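Local coordinates for cell wall binding protein cwp8 (Peptoclostridium difficile, PDB 5J6Q) that probably anchors itself to the bacterial cell wall through its CWB2 modules, as a surface protein associated with the S-layer, at residues E352-I355 with L356-L359. Sequence-based numbering, arbitrary orientation.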
loop_
_atom_site.group_PDB
_atom_site.type_symbol
_atom_site.label_atom_id
_atom_site.label_comp_id
_atom_site.label_asym_id
_atom_site.label_seq_id
_atom_site.Cartn_x
_atom_site.Cartn_y
_atom_site.Cartn_z
ATOM N N GLU A 352 -27.896 -6.073 1.646
ATOM C CA GLU A 352 -29.090 -5.285 1.369
ATOM C C GLU A 352 -28.646 -4.026 0.687
ATOM O O GLU A 352 -29.189 -3.653 -0.369
ATOM C CB GLU A 352 -29.823 -4.984 2.715
ATOM C CG GLU A 352 -30.916 -3.932 2.594
ATOM C CD GLU A 352 -31.696 -3.793 3.887
ATOM O OE1 GLU A 352 -31.097 -3.366 4.875
ATOM O OE2 GLU A 352 -32.880 -4.138 3.910
ATOM N N ALA A 353 -27.612 -3.377 1.259
ATOM C CA ALA A 353 -27.026 -2.157 0.700
ATOM C C ALA A 353 -26.521 -2.384 -0.709
ATOM O O ALA A 353 -26.660 -1.468 -1.515
ATOM C CB ALA A 353 -25.894 -1.647 1.607
ATOM N N GLU A 354 -25.945 -3.633 -1.072
ATOM C CA GLU A 354 -25.418 -3.845 -2.462
ATOM C C GLU A 354 -26.611 -4.101 -3.345
ATOM O O GLU A 354 -26.590 -3.726 -4.523
ATOM C CB GLU A 354 -24.368 -5.025 -2.586
ATOM C CG GLU A 354 -23.901 -5.317 -4.001
ATOM C CD GLU A 354 -22.929 -4.252 -4.564
ATOM O OE1 GLU A 354 -22.411 -4.489 -5.631
ATOM O OE2 GLU A 354 -22.724 -3.173 -3.960
ATOM N N ILE A 355 -27.649 -4.766 -2.824
ATOM C CA ILE A 355 -28.892 -4.900 -3.646
ATOM C C ILE A 355 -29.383 -3.485 -4.182
ATOM O O ILE A 355 -29.661 -3.312 -5.367
ATOM C CB ILE A 355 -30.051 -5.454 -2.821
ATOM C CG1 ILE A 355 -29.670 -6.844 -2.284
ATOM C CG2 ILE A 355 -31.421 -5.555 -3.750
ATOM C CD1 ILE A 355 -29.624 -7.797 -3.402
ATOM N N LEU A 356 -29.446 -2.506 -3.296
ATOM C CA LEU A 356 -29.918 -1.169 -3.691
ATOM C C LEU A 356 -29.049 -0.542 -4.710
ATOM O O LEU A 356 -29.506 0.008 -5.700
ATOM C CB LEU A 356 -29.978 -0.275 -2.453
ATOM C CG LEU A 356 -30.991 -0.745 -1.402
ATOM C CD1 LEU A 356 -31.015 0.291 -0.250
ATOM C CD2 LEU A 356 -32.396 -0.905 -1.982
ATOM N N ARG A 357 -27.759 -0.652 -4.508
ATOM C CA ARG A 357 -26.768 -0.039 -5.372
ATOM C C ARG A 357 -26.827 -0.561 -6.752
ATOM O O ARG A 357 -26.804 0.257 -7.698
ATOM C CB ARG A 357 -25.325 -0.255 -4.838
ATOM C CG ARG A 357 -24.325 0.686 -5.543
ATOM C CD ARG A 357 -22.835 0.291 -5.377
ATOM N NE ARG A 357 -22.539 -1.052 -5.894
ATOM C CZ ARG A 357 -22.232 -1.319 -7.153
ATOM N NH1 ARG A 357 -22.152 -0.350 -8.051
ATOM N NH2 ARG A 357 -22.007 -2.591 -7.530
ATOM N N VAL A 358 -26.930 -1.927 -6.924
ATOM C CA VAL A 358 -26.874 -2.416 -8.310
ATOM C C VAL A 358 -28.207 -2.367 -9.018
ATOM O O VAL A 358 -28.174 -2.276 -10.240
ATOM C CB VAL A 358 -26.250 -3.852 -8.394
ATOM C CG1 VAL A 358 -24.856 -3.850 -7.777
ATOM C CG2 VAL A 358 -27.140 -4.885 -7.696
ATOM N N LEU A 359 -29.371 -2.446 -8.295
ATOM C CA LEU A 359 -30.696 -2.382 -8.986
ATOM C C LEU A 359 -31.006 -0.930 -9.365
ATOM O O LEU A 359 -31.580 -0.689 -10.447
ATOM C CB LEU A 359 -31.871 -2.917 -8.119
ATOM C CG LEU A 359 -31.705 -4.349 -7.686
ATOM C CD1 LEU A 359 -32.812 -4.728 -6.710
ATOM C CD2 LEU A 359 -31.651 -5.259 -8.923
#
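Glu354 and Arg357 both send CG anti to the backbone N (chi1 176° and -165°), and a bend in each chain, at chi2 of the glutamate and chi3 of the arginine, sets carboxylate and guanidinium side by side. Two bonds join them in a bidentate salt bridge. Arg357 NE reaches Glu354 OE2 at 2.9 Å, nearly straight and exactly in the guanidinium plane, while the oxygen receives it on its syn side but well out of the carboxylate plane. The second bond, from Arg357 NH2 to Glu354 OE1, measures 2.7 Å, although the place of this oxygen is less certain. Because the two planes are turned 37° apart, the pairing is twisted, not flat. Asp308 binds the remaining nitrogen, NH1, and the carbonyl of Phe306 takes a further bond from NH2, so the guanidinium is fixed in rotation and tied to the segment following helix 294-305.

One step round the helix, Ile355 CG2 lies 3.4 Å from Leu359 CD1, a tight apolar contact between side chains that run alongside each other. Both pack against Ile314 of strand 313-318. Backbone i to i+4 bonds run through both segments, among them Val358 N to Glu354 O at 3.0 Å. The i to i+3 salt bridge and the i to i+4 apolar pair lie along helix 349-359, which packs on strands 313-318 and 339-342 of the parallel sheet of a CWB2 α/β module.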